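Local atomic coordinates of beta-galactosidase (Bacillus circulans subsp. alkalophilus, PDB entry 3TTY), a protein that hydrolyses terminal beta-galactosidic bonds, as a trimeric TIM-barrel glycoside hydrolase caught here with galactose bound. Residues Q437-D442 against V607-N612; V617-R622 against L630-H635. All blocks are in the same frame, centred on the assembly; numbering follows the deposited sequence.

Interaction 1 (Q437-D442 against V607-N612); sequences QNIQTD and VKPLLN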
loop_
_atom_site.group_PDB
_atom_site.type_symbol
_atom_site.label_atom_id
_atom_site.label_comp_id
_atom_site.label_asym_id
_atom_site.label_seq_id
_atom_site.Cartn_x
_atom_site.Cartn_y
_atom_site.Cartn_z
ATOM N N GLN A 437 -19.665 33.419 1.134
ATOM C CA GLN A 437 -20.205 34.745 1.368
ATOM C C GLN A 437 -20.416 35.472 0.053
ATOM O O GLN A 437 -20.774 36.646 0.039
ATOM C CB GLN A 437 -19.300 35.552 2.315
ATOM C CG GLN A 437 -19.097 34.858 3.662
ATOM C CD GLN A 437 -18.149 35.608 4.591
ATOM O OE1 GLN A 437 -17.971 36.819 4.466
ATOM N NE2 GLN A 437 -17.543 34.888 5.529
ATOM N N ASN A 438 -20.217 34.757 -1.051
ATOM C CA ASN A 438 -20.394 35.339 -2.374
ATOM C C ASN A 438 -19.502 36.573 -2.565
ATOM O O ASN A 438 -19.886 37.547 -3.218
ATOM C CB ASN A 438 -21.871 35.679 -2.635
ATOM C CG ASN A 438 -22.794 34.469 -2.479
ATOM O OD1 ASN A 438 -22.449 33.348 -2.864
ATOM N ND2 ASN A 438 -23.968 34.692 -1.904
ATOM N N ILE A 439 -18.312 36.530 -1.978
ATOM C CA ILE A 439 -17.338 37.592 -2.193
ATOM C C ILE A 439 -16.609 37.248 -3.468
ATOM O O ILE A 439 -15.983 36.195 -3.561
ATOM C CB ILE A 439 -16.300 37.690 -1.046
ATOM C CG1 ILE A 439 -16.979 37.809 0.327
ATOM C CG2 ILE A 439 -15.356 38.862 -1.285
ATOM C CD1 ILE A 439 -17.473 39.200 0.643
ATOM N N GLN A 440 -16.702 38.123 -4.459
ATOM C CA GLN A 440 -16.059 37.886 -5.740
ATOM C C GLN A 440 -14.548 37.825 -5.545
ATOM O O GLN A 440 -13.953 38.733 -4.963
ATOM C CB GLN A 440 -16.424 38.994 -6.717
ATOM C CG GLN A 440 -15.825 38.819 -8.101
ATOM C CD GLN A 440 -16.443 37.658 -8.874
ATOM O OE1 GLN A 440 -17.494 37.116 -8.490
ATOM N NE2 GLN A 440 -15.785 37.265 -9.967
ATOM N N THR A 441 -13.931 36.753 -6.024
ATOM C CA THR A 441 -12.517 36.521 -5.771
ATOM C C THR A 441 -11.802 35.972 -7.005
ATOM O O THR A 441 -12.384 35.224 -7.796
ATOM C CB THR A 441 -12.338 35.511 -4.629
ATOM O OG1 THR A 441 -12.941 34.278 -5.020
ATOM C CG2 THR A 441 -13.029 35.979 -3.378
ATOM N N ASP A 442 -10.544 36.361 -7.171
ATOM C CA ASP A 442 -9.688 35.817 -8.221
ATOM C C ASP A 442 -8.571 34.996 -7.613
ATOM O O ASP A 442 -7.909 35.446 -6.674
ATOM C CB ASP A 442 -9.008 36.934 -9.007
ATOM C CG ASP A 442 -9.969 37.752 -9.802
ATOM O OD1 ASP A 442 -11.082 37.254 -10.081
ATOM O OD2 ASP A 442 -9.588 38.885 -10.162
ATOM N N VAL A 607 -15.560 45.993 1.018
ATOM C CA VAL A 607 -15.988 45.053 -0.019
ATOM C C VAL A 607 -17.137 44.205 0.493
ATOM O O VAL A 607 -17.125 43.761 1.630
ATOM C CB VAL A 607 -14.820 44.207 -0.594
ATOM C CG1 VAL A 607 -13.759 43.989 0.441
ATOM C CG2 VAL A 607 -15.326 42.889 -1.168
ATOM N N LYS A 608 -18.146 44.024 -0.352
ATOM C CA LYS A 608 -19.418 43.437 0.056
ATOM C C LYS A 608 -19.789 42.214 -0.779
ATOM O O LYS A 608 -19.418 42.121 -1.945
ATOM C CB LYS A 608 -20.527 44.488 -0.074
ATOM C CG LYS A 608 -20.432 45.629 0.936
ATOM C CD LYS A 608 -21.532 46.662 0.714
ATOM C CE LYS A 608 -21.579 47.683 1.854
ATOM N NZ LYS A 608 -20.249 48.313 2.129
ATOM N N PRO A 609 -20.534 41.273 -0.181
ATOM C CA PRO A 609 -21.091 40.151 -0.939
ATOM C C PRO A 609 -21.791 40.618 -2.208
ATOM O O PRO A 609 -22.374 41.700 -2.228
ATOM C CB PRO A 609 -22.117 39.558 0.034
ATOM C CG PRO A 609 -21.514 39.815 1.373
ATOM C CD PRO A 609 -20.861 41.178 1.257
ATOM N N LEU A 610 -21.709 39.812 -3.262
ATOM C CA LEU A 610 -22.481 40.048 -4.468
ATOM C C LEU A 610 -23.951 40.078 -4.085
ATOM O O LEU A 610 -24.705 40.959 -4.502
ATOM C CB LEU A 610 -22.274 38.894 -5.446
ATOM C CG LEU A 610 -21.275 38.991 -6.596
ATOM C CD1 LEU A 610 -20.440 40.257 -6.522
ATOM C CD2 LEU A 610 -20.394 37.746 -6.615
ATOM N N LEU A 611 -24.330 39.089 -3.284
ATOM C CA LEU A 611 -25.705 38.813 -2.917
ATOM C C LEU A 611 -25.634 38.008 -1.633
ATOM O O LEU A 611 -24.649 37.307 -1.399
ATOM C CB LEU A 611 -26.343 37.946 -3.998
ATOM C CG LEU A 611 -27.698 38.278 -4.612
ATOM C CD1 LEU A 611 -27.876 39.770 -4.871
ATOM C CD2 LEU A 611 -27.851 37.481 -5.892
ATOM N N ASN A 612 -26.657 38.112 -0.791
ATOM C CA ASN A 612 -26.797 37.200 0.337
ATOM C C ASN A 612 -27.705 36.054 -0.064
ATOM O O ASN A 612 -28.805 36.288 -0.552
ATOM C CB ASN A 612 -27.350 37.920 1.567
ATOM C CG ASN A 612 -26.337 38.855 2.190
ATOM O OD1 ASN A 612 -25.435 38.418 2.907
ATOM N ND2 ASN A 612 -26.468 40.150 1.908
HETATM O O HOH W 1 -22.957 36.649 2.027
HETATM O O HOH W 2 -18.053 40.736 -4.106
#

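Interaction 2 (V617-R622 against L630-H635); sequences VEVAER and LFVMNH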
loop_
_atom_site.group_PDB
_atom_site.type_symbol
_atom_site.label_atom_id
_atom_site.label_comp_id
_atom_site.label_asym_id
_atom_site.label_seq_id
_atom_site.Cartn_x
_atom_site.Cartn_y
_atom_site.Cartn_z
ATOM N N VAL A 617 -25.990 28.039 -2.258
ATOM C CA VAL A 617 -26.414 28.826 -3.401
ATOM C C VAL A 617 -25.264 29.743 -3.777
ATOM O O VAL A 617 -25.044 30.785 -3.158
ATOM C CB VAL A 617 -27.686 29.648 -3.112
ATOM C CG1 VAL A 617 -28.004 30.579 -4.292
ATOM C CG2 VAL A 617 -28.854 28.719 -2.810
ATOM N N GLU A 618 -24.523 29.339 -4.793
ATOM C CA GLU A 618 -23.327 30.055 -5.177
ATOM C C GLU A 618 -23.652 31.259 -6.047
ATOM O O GLU A 618 -24.457 31.175 -6.979
ATOM C CB GLU A 618 -22.381 29.109 -5.907
ATOM C CG GLU A 618 -21.189 29.791 -6.543
ATOM C CD GLU A 618 -20.368 28.826 -7.364
ATOM O OE1 GLU A 618 -20.752 27.639 -7.440
ATOM O OE2 GLU A 618 -19.354 29.259 -7.945
ATOM N N VAL A 619 -23.029 32.388 -5.736
ATOM C CA VAL A 619 -23.152 33.543 -6.600
ATOM C C VAL A 619 -21.785 34.043 -7.071
ATOM O O VAL A 619 -20.874 34.228 -6.268
ATOM C CB VAL A 619 -23.913 34.681 -5.910
ATOM C CG1 VAL A 619 -24.140 35.821 -6.890
ATOM C CG2 VAL A 619 -25.235 34.170 -5.354
ATOM N N ALA A 620 -21.653 34.264 -8.373
ATOM C CA ALA A 620 -20.412 34.778 -8.927
ATOM C C ALA A 620 -20.726 35.769 -10.032
ATOM O O ALA A 620 -21.797 35.721 -10.632
ATOM C CB ALA A 620 -19.547 33.640 -9.449
ATOM N N GLU A 621 -19.783 36.660 -10.318
ATOM C CA GLU A 621 -20.060 37.766 -11.211
ATOM C C GLU A 621 -19.075 37.857 -12.362
ATOM O O GLU A 621 -17.868 37.720 -12.171
ATOM C CB GLU A 621 -20.053 39.093 -10.434
ATOM C CG GLU A 621 -20.343 40.319 -11.315
ATOM C CD GLU A 621 -19.986 41.644 -10.639
ATOM O OE1 GLU A 621 -18.831 41.785 -10.183
ATOM O OE2 GLU A 621 -20.861 42.539 -10.554
ATOM N N ARG A 622 -19.603 38.090 -13.557
ATOM C CA ARG A 622 -18.794 38.516 -14.687
ATOM C C ARG A 622 -19.354 39.843 -15.195
ATOM O O ARG A 622 -20.565 40.059 -15.188
ATOM C CB ARG A 622 -18.792 37.462 -15.800
ATOM C CG ARG A 622 -18.114 36.145 -15.429
ATOM C CD ARG A 622 -18.200 35.112 -16.561
ATOM N NE ARG A 622 -17.368 35.464 -17.708
ATOM C CZ ARG A 622 -17.254 34.741 -18.818
ATOM N NH1 ARG A 622 -17.914 33.601 -18.957
ATOM N NH2 ARG A 622 -16.487 35.169 -19.805
ATOM N N LEU A 630 -24.873 38.323 -12.714
ATOM C CA LEU A 630 -24.777 37.511 -11.504
ATOM C C LEU A 630 -25.226 36.094 -11.803
ATOM O O LEU A 630 -26.409 35.856 -12.076
ATOM C CB LEU A 630 -25.627 38.072 -10.368
ATOM C CG LEU A 630 -25.270 39.430 -9.782
ATOM C CD1 LEU A 630 -25.938 39.567 -8.410
ATOM C CD2 LEU A 630 -23.780 39.573 -9.671
ATOM N N PHE A 631 -24.280 35.163 -11.754
ATOM C CA PHE A 631 -24.585 33.756 -11.918
ATOM C C PHE A 631 -25.022 33.181 -10.581
ATOM O O PHE A 631 -24.234 33.104 -9.637
ATOM C CB PHE A 631 -23.369 33.010 -12.479
ATOM C CG PHE A 631 -23.036 33.387 -13.902
ATOM C CD1 PHE A 631 -23.347 32.535 -14.956
ATOM C CD2 PHE A 631 -22.424 34.598 -14.186
ATOM C CE1 PHE A 631 -23.061 32.886 -16.263
ATOM C CE2 PHE A 631 -22.123 34.953 -15.494
ATOM C CZ PHE A 631 -22.445 34.094 -16.538
ATOM N N VAL A 632 -26.291 32.797 -10.491
ATOM C CA VAL A 632 -26.819 32.223 -9.265
ATOM C C VAL A 632 -27.038 30.742 -9.469
ATOM O O VAL A 632 -27.718 30.328 -10.407
ATOM C CB VAL A 632 -28.141 32.860 -8.849
ATOM C CG1 VAL A 632 -28.568 32.328 -7.487
ATOM C CG2 VAL A 632 -28.007 34.369 -8.826
ATOM N N MET A 633 -26.452 29.943 -8.585
ATOM C CA MET A 633 -26.389 28.510 -8.798
ATOM C C MET A 633 -26.726 27.778 -7.525
ATOM O O MET A 633 -26.009 27.861 -6.532
ATOM C CB MET A 633 -25.021 28.133 -9.350
ATOM C CG MET A 633 -24.769 28.850 -10.685
ATOM S SD MET A 633 -23.064 28.978 -11.209
ATOM C CE MET A 633 -22.372 30.060 -9.952
ATOM N N ASN A 634 -27.847 27.073 -7.559
ATOM C CA ASN A 634 -28.330 26.366 -6.391
ATOM C C ASN A 634 -27.882 24.925 -6.410
ATOM O O ASN A 634 -28.449 24.121 -7.131
ATOM C CB ASN A 634 -29.857 26.422 -6.333
ATOM C CG ASN A 634 -30.411 25.725 -5.116
ATOM O OD1 ASN A 634 -29.661 25.338 -4.211
ATOM N ND2 ASN A 634 -31.734 25.562 -5.076
ATOM N N HIS A 635 -26.873 24.600 -5.610
ATOM C CA HIS A 635 -26.366 23.233 -5.531
ATOM C C HIS A 635 -27.240 22.296 -4.688
ATOM O O HIS A 635 -27.064 21.074 -4.728
ATOM C CB HIS A 635 -24.925 23.236 -5.005
ATOM C CG HIS A 635 -23.970 24.009 -5.867
ATOM N ND1 HIS A 635 -23.439 23.497 -7.029
ATOM C CD2 HIS A 635 -23.450 25.251 -5.731
ATOM C CE1 HIS A 635 -22.637 24.392 -7.577
ATOM N NE2 HIS A 635 -22.625 25.466 -6.809
#

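Interaction 1 (Q437-D442 against V607-N612)
The side-chain amide nitrogen of Asn438 is gripped by two acceptors: ND2 donates to Leu611 O at 2.7 Å, and it also bonds to Thr613 OG1. The residue carrying it is the C-prime position of a Schellman motif that ends helix 423-435, with Ile439 N bonded to Leu434 O and Asn438 N to Tyr435 O; its positive phi of 57° fits that role. The bond to Leu611 is nearly straight and runs in the plane of the Asn438 amide, yet it meets the carbonyl from above its plane. The backbone of Asn438 adds a second clasp, because Leu610 N reaches Asn438 O at 2.9 Å with an N-H...O angle of 177°. Since OD1 of the same amide accepts from Val619 N, both ends of the group are engaged and its rotation is fixed. With an alanine here, Leu611 O, Thr613 OG1 and Val619 N would probably lose these mates, and the helix end would be tied less firmly to the 607-612 loop. Apolar packing flanks the polar clasp. Ile439 CD1 lies alongside the Pro609 ring, 4.0 Å from CD, while its CG2, anti to the backbone N, meets Val607 CG2 at 4.0 Å, the two side chains lying roughly perpendicular. Gln440 OE1, which accepts a hydrogen bond from Glu621 N, also touches Leu610 CD2 at 3.5 Å. Two waters bridge the segments: one donates to both Gln437 O and Asn612 OD1, and the other accepts from Gln440 N and donates to Lys608 O at 2.9 Å.

Interaction 2 (V617-R622 against L630-H635)
Glu618 swings its CG anti to the backbone N (chi1 171°) and runs on extended, while His635 turns its ring to the side of its own backbone N; these torsions bring carboxylate and imidazole together, where the two planes lie 23° apart. His635 NE2 donates to Glu618 OE1 at 2.9 Å, an almost straight bond that lies in the ring plane and meets the oxygen nearly along its C-O axis. Glu618 has further partners on helix 326-336 and just beyond it: OE1 also accepts from Gln333 NE2, and OE2 is bonded to His337 NE2. A buried carboxylate is thus satisfied at both oxygens, and the neighbouring donors would be expected to favour its ionised form. Met633 CE lies against the same carboxylate, 3.5 Å from Glu618 CD. Farther along this face the Arg622 CD methylene approaches Phe631 CE2 at 4.1 Å, and the guanidinium goes on to Asp340 and Val335 O. On the face carrying Val617, Val619 and Val632 the contacts are mainly aliphatic: Val617 CG1 meets Val632 CG1 at 3.7 Å, and Leu630 CD2 reaches over to the methylenes of Glu621, 3.8 Å from its CB. The backbone evidence for the pairing is four hydrogen bonds, two each in the hydrogen-bonded pairs Glu618-Met633 and Ala620-Phe631; the shortest is Glu618 N to Met633 O at 2.7 Å. Between and beyond them lie the non-hydrogen-bonded pairs Val617-Asn634, Val619-Val632 and Glu621-Leu630. With strand axes 165° apart, the arrangement is an antiparallel beta hairpin, which opens the C-terminal antiparallel sheet and sets one of its faces against the TIM-barrel helix 326-336.

How the interactions relate
Interaction 1 is a surface contact between a helix end and a loop, whereas interaction 2 is buried pairing within one hairpin. The first buries 356 Å² and uses two direct hydrogen bonds, two water bridges and scattered apolar touches; the second buries 618 Å² with regular strand register and a histidine-carboxylate pair. The centres are about 10 Å apart, and the 607-612 loop leads along the chain into strand 617-624. Side-chain acceptors of Asn438 and Gln440 take N-H groups of that strand, and Leu610 CD2 packs on Val619 O. Residues 437-440 thus meet the outer edge of strand 617-624, an end strand of the C-terminal sheet within this chain, whose other edge pairs with 630-634.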